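Ribulose-bisphosphate carboxylase (Alicyclobacillus acidocaldarius subsp. acidocaldarius, PDB 4NAS) belongs to the ribulose-bisphosphate carboxylase large-chain family, with an N-terminal domain and a TIM-barrel catalytic domain, and binds calcium in this crystal. Local coordinates at residues B[380-383]-B[384-388]; B[342-345]-B[346-349]; B[225-228]-B[229-232]; B[153-156]-B[157-161]; B[371-374]-B[375-378]. All coordinates share one frame; numbering follows the deposited sequence.

Contact 1. Residues B[380-383]-B[384-388]; sequences DAIW and AVEHG
The indole of Trp383 and the imidazole of His387 form an offset stack one turn apart, though the two side chains cross at about a right angle. Their five-membered rings have centroids 4.0 Å apart and planes at 25°. The overlap lies at the pyrrole side of the indole, where Trp383 NE1 is 3.2 Å from His387 CE1. Trp383 CG stands anti to its own backbone N (chi1 -177°), which swings the indole on toward the helix end. The imidazole is also held in rotation: His387 ND1 donates to Trp383 O at 3.0 Å, and that oxygen lies in the imidazole plane. Trp383 O accepts from His387 N as well, at 3.1 Å, and the two donors arrive from opposite faces of the carbonyl plane. This is the C-terminal end of helix 371-386, closed by a Schellman motif. Gly388, with positive phi, is its C-prime residue; Val389 N bonds to Ala384 O and Gly388 N to Val385 O. Arg398 makes a cation-pi contact with Trp383. Ile382 and Glu386 run side by side, with Ile382 CG2 3.6 Å from Glu386 OE2. Ala381, Ile382 and Val385 pack on helix 345-352, while Ala384 meets helix 391-394.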
loop_
_atom_site.group_PDB
_atom_site.type_symbol
_atom_site.label_atom_id
_atom_site.label_comp_id
_atom_site.label_asym_id
_atom_site.label_seq_id
_atom_site.Cartn_x
_atom_site.Cartn_y
_atom_site.Cartn_z
ATOM N N ASP B 380 10.148 -28.520 25.067
ATOM C CA ASP B 380 11.075 -28.806 26.174
ATOM C C ASP B 380 11.445 -27.535 26.968
ATOM O O ASP B 380 11.493 -27.534 28.210
ATOM C CB ASP B 380 12.355 -29.487 25.655
ATOM C CG ASP B 380 12.116 -30.915 25.162
ATOM O OD1 ASP B 380 11.193 -31.576 25.680
ATOM O OD2 ASP B 380 12.866 -31.378 24.262
ATOM N N ALA B 381 11.708 -26.461 26.239
ATOM C CA ALA B 381 12.014 -25.160 26.830
ATOM C C ALA B 381 10.805 -24.555 27.532
ATOM O O ALA B 381 10.934 -23.931 28.584
ATOM C CB ALA B 381 12.532 -24.206 25.754
ATOM N N ILE B 382 9.631 -24.717 26.932
ATOM C CA ILE B 382 8.390 -24.309 27.582
ATOM C C ILE B 382 8.262 -25.037 28.918
ATOM O O ILE B 382 7.983 -24.423 29.953
ATOM C CB ILE B 382 7.165 -24.559 26.670
ATOM C CG1 ILE B 382 7.120 -23.485 25.570
ATOM C CG2 ILE B 382 5.860 -24.583 27.497
ATOM C CD1 ILE B 382 5.933 -23.593 24.608
ATOM N N TRP B 383 8.504 -26.342 28.904
ATOM C CA TRP B 383 8.487 -27.128 30.138
ATOM C C TRP B 383 9.476 -26.598 31.177
ATOM O O TRP B 383 9.142 -26.470 32.356
ATOM C CB TRP B 383 8.768 -28.609 29.866
ATOM C CG TRP B 383 8.686 -29.444 31.121
ATOM C CD1 TRP B 383 7.589 -30.101 31.596
ATOM C CD2 TRP B 383 9.736 -29.686 32.064
ATOM N NE1 TRP B 383 7.891 -30.744 32.771
ATOM C CE2 TRP B 383 9.203 -30.506 33.081
ATOM C CE3 TRP B 383 11.077 -29.293 32.146
ATOM C CZ2 TRP B 383 9.961 -30.938 34.169
ATOM C CZ3 TRP B 383 11.826 -29.721 33.226
ATOM C CH2 TRP B 383 11.266 -30.534 34.224
ATOM N N ALA B 384 10.683 -26.283 30.731
ATOM C CA ALA B 384 11.720 -25.859 31.659
ATOM C C ALA B 384 11.283 -24.579 32.356
ATOM O O ALA B 384 11.373 -24.466 33.581
ATOM C CB ALA B 384 13.057 -25.664 30.942
ATOM N N VAL B 385 10.807 -23.623 31.568
ATOM C CA VAL B 385 10.346 -22.345 32.115
ATOM C C VAL B 385 9.223 -22.522 33.130
ATOM O O VAL B 385 9.263 -21.947 34.220
ATOM C CB VAL B 385 9.848 -21.400 31.020
ATOM C CG1 VAL B 385 9.218 -20.155 31.646
ATOM C CG2 VAL B 385 10.983 -21.013 30.099
ATOM N N GLU B 386 8.223 -23.316 32.757
ATOM C CA GLU B 386 7.072 -23.564 33.614
ATOM C C GLU B 386 7.480 -24.155 34.951
ATOM O O GLU B 386 6.811 -23.940 35.958
ATOM C CB GLU B 386 6.087 -24.507 32.930
ATOM C CG GLU B 386 5.274 -23.880 31.803
ATOM C CD GLU B 386 4.258 -24.855 31.225
ATOM O OE1 GLU B 386 4.191 -26.004 31.722
ATOM O OE2 GLU B 386 3.532 -24.482 30.277
ATOM N N HIS B 387 8.576 -24.908 34.959
ATOM C CA HIS B 387 9.014 -25.569 36.186
ATOM C C HIS B 387 10.240 -24.919 36.835
ATOM O O HIS B 387 10.830 -25.475 37.770
ATOM C CB HIS B 387 9.209 -27.069 35.952
ATOM C CG HIS B 387 7.936 -27.788 35.616
ATOM N ND1 HIS B 387 7.428 -27.840 34.336
ATOM C CD2 HIS B 387 7.052 -28.446 36.400
ATOM C CE1 HIS B 387 6.293 -28.519 34.343
ATOM N NE2 HIS B 387 6.045 -28.899 35.583
ATOM N N GLY B 388 10.597 -23.728 36.357
ATOM C CA GLY B 388 11.684 -22.965 36.944
ATOM C C GLY B 388 13.038 -23.620 36.755
ATOM O O GLY B 388 14.008 -23.278 37.429
#

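Contact 2. Residues B[342-345]-B[346-349]; sequences PGLV and PRLY
Apolar contacts join Val345 to Tyr349 and Leu344 to Leu348, each pair one turn apart. Val345 and Tyr349 lie side by side and point the same way. Val345 CG1 comes within 3.5 Å of Tyr349 CE1. The phenol ring also turns an edge to the backbone: Val345 O lies in the ring plane, 3.2 Å from Tyr349 CD1. Leu344 and Leu348 cross at about a right angle, with Leu344 CD2 3.9 Å from Leu348 CD1. Arg347 touches Leu344 through its CB. The ring of Pro346 packs against the residue before it, with its CD 3.6 Å from Val345 CB. Val345 and Leu348 also pack on Leu358 of strand 357-359, and Tyr349 meets helix 371-386.

Hydrogen bonds form the second group. Leu348 N donates to Leu344 O, and Tyr349 N donates to Val345 O at 2.9 Å. Before them, Val345 N bonds to Pro342 O, where the 3-10 segment 342-344 runs into helix 345-352. Arg347 NH2 bonds to Tyr306 OH. A water bridges the junction. It donates to Gly343 O at 2.7 Å and accepts from Arg347 N at 3.0 Å.

Pro346 has no N-H, so it cannot donate to Gly343 O in a 3-10 bond. The water stands between Gly343 O and Arg347 N, the donor four places on, and gives both a partner, while the two side-chain pairs meet by apolar contact.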
loop_
_atom_site.group_PDB
_atom_site.type_symbol
_atom_site.label_atom_id
_atom_site.label_comp_id
_atom_site.label_asym_id
_atom_site.label_seq_id
_atom_site.Cartn_x
_atom_site.Cartn_y
_atom_site.Cartn_z
ATOM N N PRO B 342 14.931 -22.315 20.717
ATOM C CA PRO B 342 14.558 -22.759 22.068
ATOM C C PRO B 342 15.345 -22.072 23.178
ATOM O O PRO B 342 14.781 -21.814 24.237
ATOM C CB PRO B 342 14.857 -24.262 22.033
ATOM C CG PRO B 342 14.567 -24.645 20.612
ATOM C CD PRO B 342 15.140 -23.466 19.815
ATOM N N GLY B 343 16.604 -21.729 22.917
ATOM C CA GLY B 343 17.421 -21.040 23.898
ATOM C C GLY B 343 16.901 -19.645 24.200
ATOM O O GLY B 343 17.186 -19.075 25.252
ATOM N N LEU B 344 16.125 -19.095 23.276
ATOM C CA LEU B 344 15.596 -17.749 23.455
ATOM C C LEU B 344 14.262 -17.759 24.191
ATOM O O LEU B 344 13.815 -16.712 24.647
ATOM C CB LEU B 344 15.476 -17.013 22.112
ATOM C CG LEU B 344 15.291 -15.485 22.155
ATOM C CD1 LEU B 344 16.562 -14.776 22.657
ATOM C CD2 LEU B 344 14.804 -14.884 20.809
ATOM N N VAL B 345 13.638 -18.933 24.312
ATOM C CA VAL B 345 12.324 -19.046 24.958
ATOM C C VAL B 345 12.146 -18.334 26.314
ATOM O O VAL B 345 11.144 -17.644 26.510
ATOM C CB VAL B 345 11.771 -20.495 24.990
ATOM C CG1 VAL B 345 10.596 -20.614 25.953
ATOM C CG2 VAL B 345 11.340 -20.925 23.594
ATOM N N PRO B 346 13.105 -18.487 27.243
ATOM C CA PRO B 346 12.930 -17.778 28.515
ATOM C C PRO B 346 12.944 -16.258 28.363
ATOM O O PRO B 346 12.214 -15.572 29.066
ATOM C CB PRO B 346 14.145 -18.227 29.338
ATOM C CG PRO B 346 14.541 -19.534 28.748
ATOM C CD PRO B 346 14.283 -19.375 27.276
ATOM N N ARG B 347 13.793 -15.741 27.482
ATOM C CA ARG B 347 13.812 -14.311 27.207
ATOM C C ARG B 347 12.489 -13.911 26.599
ATOM O O ARG B 347 11.943 -12.848 26.920
ATOM C CB ARG B 347 14.968 -13.935 26.272
ATOM C CG ARG B 347 14.975 -12.471 25.833
ATOM C CD ARG B 347 14.907 -11.490 27.024
ATOM N NE ARG B 347 16.204 -11.309 27.669
ATOM C CZ ARG B 347 17.132 -10.463 27.231
ATOM N NH1 ARG B 347 18.288 -10.364 27.866
ATOM N NH2 ARG B 347 16.901 -9.719 26.148
ATOM N N LEU B 348 11.966 -14.757 25.720
ATOM C CA LEU B 348 10.679 -14.458 25.095
ATOM C C LEU B 348 9.533 -14.429 26.106
ATOM O O LEU B 348 8.619 -13.620 25.978
ATOM C CB LEU B 348 10.398 -15.395 23.915
ATOM C CG LEU B 348 11.299 -15.091 22.708
ATOM C CD1 LEU B 348 11.237 -16.198 21.648
ATOM C CD2 LEU B 348 10.950 -13.717 22.091
ATOM N N TYR B 349 9.589 -15.291 27.119
ATOM C CA TYR B 349 8.606 -15.238 28.198
ATOM C C TYR B 349 8.669 -13.891 28.915
ATOM O O TYR B 349 7.650 -13.319 29.295
ATOM C CB TYR B 349 8.866 -16.341 29.212
ATOM C CG TYR B 349 8.089 -17.619 29.012
ATOM C CD1 TYR B 349 8.572 -18.623 28.175
ATOM C CD2 TYR B 349 6.906 -17.858 29.708
ATOM C CE1 TYR B 349 7.886 -19.812 28.014
ATOM C CE2 TYR B 349 6.209 -19.054 29.548
ATOM C CZ TYR B 349 6.711 -20.025 28.698
ATOM O OH TYR B 349 6.041 -21.213 28.513
HETATM O O HOH W 1 16.464 -16.923 26.731
#

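Contact 3. Residues B[225-228]-B[229-232]; sequences RERA and RRLA
Arg229 reaches back along helix 221-233 to Glu226, and Arg230 folds over Arg227. The close-packed part lies round Arg227. Buried Leu231 puts its CG 3.2 Å from Arg227 O, and its CD1 meets Arg227 CG. The Arg230 guanidinium lies with one face over Arg227 CA, which sits 3.8 Å above its centre. A bend at chi3 (-50°) turns the Arg230 group back over that chain. Salt bridges join Arg227 NH2 and Arg230 NH1 to Glu190, and Arg227 NH2 to Glu184.

The loose, solvent side is the exposed carboxylate of Glu226. Arg229 NH2 makes a salt bridge to Glu226 OE1 at 2.7 Å, weak as a hydrogen bond because its N-H angle is only 129°. The carboxylate lies at the guanidinium edge, with the two planes 57° apart. Arg229 lies along the helix between Glu226 and Asp257, and its NH1 comes 3.5 Å from Arg225 NE. Asp257, in a salt bridge with Arg229 and at long, weak range from Arg225, probably offsets their charges.

Helix 221-233 is the crossover of a beta-alpha-beta unit between strands 214-216 and 238-242. Ala228 and Leu231 pack on Leu239 of the second strand, and Leu231 also touches helix 189-207.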
loop_
_atom_site.group_PDB
_atom_site.type_symbol
_atom_site.label_atom_id
_atom_site.label_comp_id
_atom_site.label_asym_id
_atom_site.label_seq_id
_atom_site.Cartn_x
_atom_site.Cartn_y
_atom_site.Cartn_z
ATOM N N ARG B 225 -13.275 -12.941 -0.646
ATOM C CA ARG B 225 -14.120 -13.177 0.519
ATOM C C ARG B 225 -14.826 -14.541 0.402
ATOM O O ARG B 225 -14.928 -15.304 1.382
ATOM C CB ARG B 225 -15.100 -12.009 0.726
ATOM C CG ARG B 225 -15.433 -11.713 2.194
ATOM C CD ARG B 225 -16.112 -10.355 2.365
ATOM N NE ARG B 225 -17.332 -10.268 1.564
ATOM C CZ ARG B 225 -18.219 -9.283 1.639
ATOM N NH1 ARG B 225 -18.040 -8.281 2.486
ATOM N NH2 ARG B 225 -19.289 -9.302 0.858
ATOM N N GLU B 226 -15.283 -14.873 -0.797
ATOM C CA GLU B 226 -15.855 -16.201 -1.023
ATOM C C GLU B 226 -14.809 -17.305 -0.804
ATOM O O GLU B 226 -15.105 -18.332 -0.202
ATOM C CB GLU B 226 -16.458 -16.308 -2.426
ATOM C CG GLU B 226 -17.138 -17.661 -2.712
ATOM C CD GLU B 226 -18.324 -17.950 -1.781
ATOM O OE1 GLU B 226 -18.974 -16.985 -1.317
ATOM O OE2 GLU B 226 -18.609 -19.143 -1.514
ATOM N N ARG B 227 -13.579 -17.094 -1.268
ATOM C CA ARG B 227 -12.543 -18.093 -1.036
ATOM C C ARG B 227 -12.235 -18.249 0.460
ATOM O O ARG B 227 -12.061 -19.363 0.947
ATOM C CB ARG B 227 -11.257 -17.810 -1.829
ATOM C CG ARG B 227 -10.254 -18.975 -1.712
ATOM C CD ARG B 227 -9.047 -18.879 -2.651
ATOM N NE ARG B 227 -8.788 -20.151 -3.349
ATOM C CZ ARG B 227 -7.911 -20.280 -4.338
ATOM N NH1 ARG B 227 -7.199 -19.228 -4.730
ATOM N NH2 ARG B 227 -7.722 -21.449 -4.921
ATOM N N ALA B 228 -12.170 -17.132 1.178
ATOM C CA ALA B 228 -11.927 -17.156 2.621
ATOM C C ALA B 228 -13.005 -17.988 3.326
ATOM O O ALA B 228 -12.729 -18.739 4.283
ATOM C CB ALA B 228 -11.934 -15.740 3.169
ATOM N N ARG B 229 -14.234 -17.845 2.848
ATOM C CA ARG B 229 -15.369 -18.556 3.428
ATOM C C ARG B 229 -15.245 -20.052 3.180
ATOM O O ARG B 229 -15.528 -20.861 4.069
ATOM C CB ARG B 229 -16.690 -18.072 2.822
ATOM C CG ARG B 229 -17.090 -16.644 3.141
ATOM C CD ARG B 229 -18.495 -16.388 2.592
ATOM N NE ARG B 229 -18.898 -14.986 2.639
ATOM C CZ ARG B 229 -19.175 -14.258 1.563
ATOM N NH1 ARG B 229 -19.542 -12.986 1.692
ATOM N NH2 ARG B 229 -19.090 -14.807 0.357
ATOM N N ARG B 230 -14.852 -20.420 1.960
ATOM C CA ARG B 230 -14.732 -21.829 1.605
ATOM C C ARG B 230 -13.640 -22.457 2.438
ATOM O O ARG B 230 -13.817 -23.564 2.954
ATOM C CB ARG B 230 -14.413 -22.016 0.122
ATOM C CG ARG B 230 -15.515 -21.596 -0.835
ATOM C CD ARG B 230 -15.246 -22.137 -2.233
ATOM N NE ARG B 230 -13.884 -21.852 -2.692
ATOM C CZ ARG B 230 -13.562 -20.875 -3.539
ATOM N NH1 ARG B 230 -12.293 -20.697 -3.902
ATOM N NH2 ARG B 230 -14.507 -20.079 -4.031
ATOM N N LEU B 231 -12.521 -21.738 2.575
ATOM C CA LEU B 231 -11.351 -22.264 3.267
ATOM C C LEU B 231 -11.660 -22.506 4.731
ATOM O O LEU B 231 -11.210 -23.496 5.309
ATOM C CB LEU B 231 -10.115 -21.345 3.094
ATOM C CG LEU B 231 -9.579 -21.243 1.661
ATOM C CD1 LEU B 231 -8.429 -20.255 1.512
ATOM C CD2 LEU B 231 -9.167 -22.618 1.131
ATOM N N ALA B 232 -12.451 -21.616 5.320
ATOM C CA ALA B 232 -12.937 -21.794 6.695
ATOM C C ALA B 232 -13.815 -23.040 6.797
ATOM O O ALA B 232 -13.603 -23.903 7.651
ATOM C CB ALA B 232 -13.729 -20.570 7.134
#

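Contact 4. Residues B[153-156]-B[157-161]; sequences AGLT and LDELV
The chain runs extended through Leu155 and Thr156, then turns at Leu157 into helix 157-168, whose first turn is tied by Leu160 N to Thr156 O at 2.8 Å. Thr156 stands at the N-cap and meets Glu159 twice. Its OG1 accepts from Glu159 N at 2.9 Å, a nearly straight bond with an N-H angle of 165°. The hydroxyl sits between the backbone N and the carbonyl carbon (chi1 71°), and this directs it at the amide of the first turn. In return, Thr156 N donates to Glu159 OE2 at 3.1 Å. That oxygen is approached from above the carboxylate plane, 51° out of it.

The two exchanged bonds make a capping box. They give partners to the amides of Thr156 and Glu159, and the Glu159 carboxylate lies near the N-terminal end of the helix, where the helix dipole would probably favour its negative charge. The Glu159 chain is extended beyond CG and passes close to the threonine, with CG 3.1 Å from Thr156 OG1. Arg49 of the second subunit makes a salt bridge to the same OE2, so this oxygen serves both the cap and the subunit interface.

Leu155 crosses Glu159 at about a right angle, and its CD2 lies 3.2 Å from Glu159 OE2. Leu155 CB also touches Leu160 CD2 at 4.0 Å. Leu160 CG also lies 3.2 Å from Thr156 O. Beyond the cap, Leu160 packs on Phe149 and on Tyr196 of helix 189-207.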
loop_
_atom_site.group_PDB
_atom_site.type_symbol
_atom_site.label_atom_id
_atom_site.label_comp_id
_atom_site.label_asym_id
_atom_site.label_seq_id
_atom_site.Cartn_x
_atom_site.Cartn_y
_atom_site.Cartn_z
ATOM N N ALA B 153 6.460 -24.126 -3.493
ATOM C CA ALA B 153 6.440 -24.082 -4.954
ATOM C C ALA B 153 7.189 -25.253 -5.598
ATOM O O ALA B 153 8.350 -25.513 -5.277
ATOM C CB ALA B 153 7.024 -22.744 -5.447
ATOM N N GLY B 154 6.519 -25.942 -6.516
ATOM C CA GLY B 154 7.127 -27.040 -7.251
ATOM C C GLY B 154 6.821 -28.426 -6.697
ATOM O O GLY B 154 6.924 -29.422 -7.402
ATOM N N LEU B 155 6.435 -28.489 -5.432
ATOM C CA LEU B 155 6.165 -29.763 -4.775
ATOM C C LEU B 155 4.741 -30.282 -5.039
ATOM O O LEU B 155 3.786 -29.508 -5.139
ATOM C CB LEU B 155 6.417 -29.629 -3.265
ATOM C CG LEU B 155 7.850 -29.266 -2.871
ATOM C CD1 LEU B 155 8.009 -29.169 -1.352
ATOM C CD2 LEU B 155 8.805 -30.306 -3.451
ATOM N N THR B 156 4.608 -31.599 -5.148
ATOM C CA THR B 156 3.311 -32.250 -5.266
ATOM C C THR B 156 2.545 -32.200 -3.949
ATOM O O THR B 156 3.127 -32.025 -2.880
ATOM C CB THR B 156 3.466 -33.750 -5.636
ATOM O OG1 THR B 156 3.998 -34.469 -4.516
ATOM C CG2 THR B 156 4.389 -33.926 -6.826
ATOM N N LEU B 157 1.237 -32.390 -4.033
ATOM C CA LEU B 157 0.392 -32.488 -2.851
ATOM C C LEU B 157 0.881 -33.568 -1.874
ATOM O O LEU B 157 0.882 -33.363 -0.653
ATOM C CB LEU B 157 -1.048 -32.754 -3.276
ATOM C CG LEU B 157 -2.107 -32.806 -2.181
ATOM C CD1 LEU B 157 -1.953 -31.634 -1.230
ATOM C CD2 LEU B 157 -3.485 -32.801 -2.816
ATOM N N ASP B 158 1.308 -34.705 -2.418
ATOM C CA ASP B 158 1.860 -35.786 -1.604
ATOM C C ASP B 158 3.137 -35.376 -0.873
ATOM O O ASP B 158 3.303 -35.668 0.318
ATOM C CB ASP B 158 2.139 -37.024 -2.456
ATOM C CG ASP B 158 0.932 -37.937 -2.575
ATOM O OD1 ASP B 158 -0.196 -37.439 -2.785
ATOM O OD2 ASP B 158 1.120 -39.166 -2.461
ATOM N N GLU B 159 4.042 -34.718 -1.587
ATOM C CA GLU B 159 5.274 -34.238 -0.978
ATOM C C GLU B 159 4.968 -33.188 0.083
ATOM O O GLU B 159 5.568 -33.177 1.157
ATOM C CB GLU B 159 6.205 -33.656 -2.041
ATOM C CG GLU B 159 6.732 -34.701 -2.974
ATOM C CD GLU B 159 7.418 -34.140 -4.195
ATOM O OE1 GLU B 159 8.045 -34.934 -4.937
ATOM O OE2 GLU B 159 7.332 -32.924 -4.427
ATOM N N LEU B 160 4.024 -32.308 -0.235
ATOM C CA LEU B 160 3.600 -31.275 0.696
ATOM C C LEU B 160 3.056 -31.902 1.982
ATOM O O LEU B 160 3.394 -31.480 3.092
ATOM C CB LEU B 160 2.544 -30.393 0.031
ATOM C CG LEU B 160 3.086 -29.401 -1.003
ATOM C CD1 LEU B 160 1.930 -28.703 -1.720
ATOM C CD2 LEU B 160 4.004 -28.394 -0.307
ATOM N N VAL B 161 2.237 -32.934 1.821
ATOM C CA VAL B 161 1.573 -33.578 2.949
ATOM C C VAL B 161 2.586 -34.154 3.925
ATOM O O VAL B 161 2.454 -33.994 5.150
ATOM C CB VAL B 161 0.582 -34.660 2.465
ATOM C CG1 VAL B 161 0.362 -35.742 3.535
ATOM C CG2 VAL B 161 -0.734 -34.014 2.036
#

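Contact 5. Residues B[371-374]-B[375-378]; sequences ARMG and GRAF
Arg376, Gly374 and Arg372 give up the most surface here, and the two arginines run side by side, pointing the same way. Arg376 CD lies over one face of the Arg372 guanidinium, 3.6 Å above its plane and offset toward the rim. The guanidinium planes are 24° apart, and Arg372 NH2 comes to 3.0 Å from Arg376 NH1 over a face of the Arg376 group. Both atoms are donors, so this is no hydrogen bond but a close approach of like charges. The Arg372 chain is extended as far as NE, whereas Arg376 bends at chi3 (70°), which brings its group back over its neighbour. The selenium of Met373, a selenomethionine, touches Arg376 CD at 3.9 Å.

These residues form the first two turns of helix 371-386 in the catalytic domain. Gly375 N donates to Ala371 O at 2.8 Å, and Arg376 N to Arg372 O at 3.1 Å. Ala377 N bonds likewise to Met373 O.

Gly374 is buried and meets the chain ahead through its carbonyl. Gly374 O lies oblique to the Phe378 ring, 3.2 Å from Phe378 CD2, and 3.5 Å from Ala377 CB. Phe378 packs on Ile364 and Pro342, while Met373, Arg376 and Ala377 touch helix 399-408.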
loop_
_atom_site.group_PDB
_atom_site.type_symbol
_atom_site.label_atom_id
_atom_site.label_comp_id
_atom_site.label_asym_id
_atom_site.label_seq_id
_atom_site.Cartn_x
_atom_site.Cartn_y
_atom_site.Cartn_z
ATOM N N ALA B 371 12.629 -31.623 11.691
ATOM C CA ALA B 371 11.521 -30.764 12.128
ATOM C C ALA B 371 10.837 -31.304 13.387
ATOM O O ALA B 371 10.579 -30.558 14.329
ATOM C CB ALA B 371 10.508 -30.598 11.004
ATOM N N ARG B 372 10.561 -32.604 13.391
ATOM C CA ARG B 372 9.938 -33.250 14.540
ATOM C C ARG B 372 10.652 -32.905 15.834
ATOM O O ARG B 372 10.039 -32.436 16.795
ATOM C CB ARG B 372 9.903 -34.774 14.393
ATOM C CG ARG B 372 9.318 -35.429 15.642
ATOM C CD ARG B 372 9.092 -36.927 15.513
ATOM N NE ARG B 372 8.570 -37.429 16.781
ATOM C CZ ARG B 372 9.331 -37.843 17.789
ATOM N NH1 ARG B 372 10.654 -37.843 17.668
ATOM N NH2 ARG B 372 8.766 -38.262 18.913
HETATM N N MSE B 373 11.955 -33.147 15.846
HETATM C CA MSE B 373 12.783 -32.778 16.978
HETATM C C MSE B 373 12.820 -31.268 17.200
HETATM O O MSE B 373 12.878 -30.822 18.345
HETATM C CB MSE B 373 14.196 -33.335 16.796
HETATM C CG MSE B 373 14.238 -34.855 16.814
HETATM SE SE MSE B 373 13.688 -35.599 18.532
HETATM C CE MSE B 373 15.266 -35.101 19.540
ATOM N N GLY B 374 12.785 -30.492 16.110
ATOM C CA GLY B 374 12.830 -29.045 16.191
ATOM C C GLY B 374 11.648 -28.494 16.960
ATOM O O GLY B 374 11.785 -27.555 17.744
ATOM N N GLY B 375 10.481 -29.078 16.727
ATOM C CA GLY B 375 9.301 -28.741 17.499
ATOM C C GLY B 375 9.372 -29.181 18.960
ATOM O O GLY B 375 9.057 -28.395 19.865
ATOM N N ARG B 376 9.790 -30.423 19.193
ATOM C CA ARG B 376 9.870 -30.958 20.556
ATOM C C ARG B 376 10.727 -30.043 21.431
ATOM O O ARG B 376 10.358 -29.746 22.573
ATOM C CB ARG B 376 10.425 -32.390 20.561
ATOM C CG ARG B 376 9.490 -33.393 19.905
ATOM C CD ARG B 376 10.088 -34.776 19.853
ATOM N NE ARG B 376 10.181 -35.376 21.178
ATOM C CZ ARG B 376 9.207 -36.083 21.736
ATOM N NH1 ARG B 376 8.073 -36.275 21.075
ATOM N NH2 ARG B 376 9.373 -36.608 22.948
ATOM N N ALA B 377 11.851 -29.592 20.865
ATOM C CA ALA B 377 12.764 -28.637 21.507
ATOM C C ALA B 377 12.073 -27.429 22.127
ATOM O O ALA B 377 12.400 -27.022 23.241
ATOM C CB ALA B 377 13.791 -28.148 20.505
ATOM N N PHE B 378 11.138 -26.831 21.397
ATOM C CA PHE B 378 10.449 -25.659 21.919
ATOM C C PHE B 378 9.570 -26.060 23.094
ATOM O O PHE B 378 9.548 -25.392 24.129
ATOM C CB PHE B 378 9.642 -24.943 20.830
ATOM C CG PHE B 378 10.490 -24.132 19.880
ATOM C CD1 PHE B 378 10.918 -22.852 20.228
ATOM C CD2 PHE B 378 10.844 -24.634 18.634
ATOM C CE1 PHE B 378 11.705 -22.100 19.360
ATOM C CE2 PHE B 378 11.626 -23.893 17.767
ATOM C CZ PHE B 378 12.058 -22.621 18.128
#

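All five contacts fall in the TIM-barrel catalytic domain. Along the chain they come in the order contact 4, contact 3, contact 2, contact 5, contact 1. Contacts 5 and 1 lie on one helix, 371-386, with centres 14 Å apart. Contact 2, at the start of helix 345-352, packs against both. These three hold together two neighbouring helices near the C-terminal end of the domain. Contacts 3 and 4 lie apart, on helices 221-233 and 157-168, with centres 22 Å from each other. Both helices pack against helix 189-207, and both contacts lie where the second subunit is met. Contacts 1 and 3 have centres about 38 Å apart.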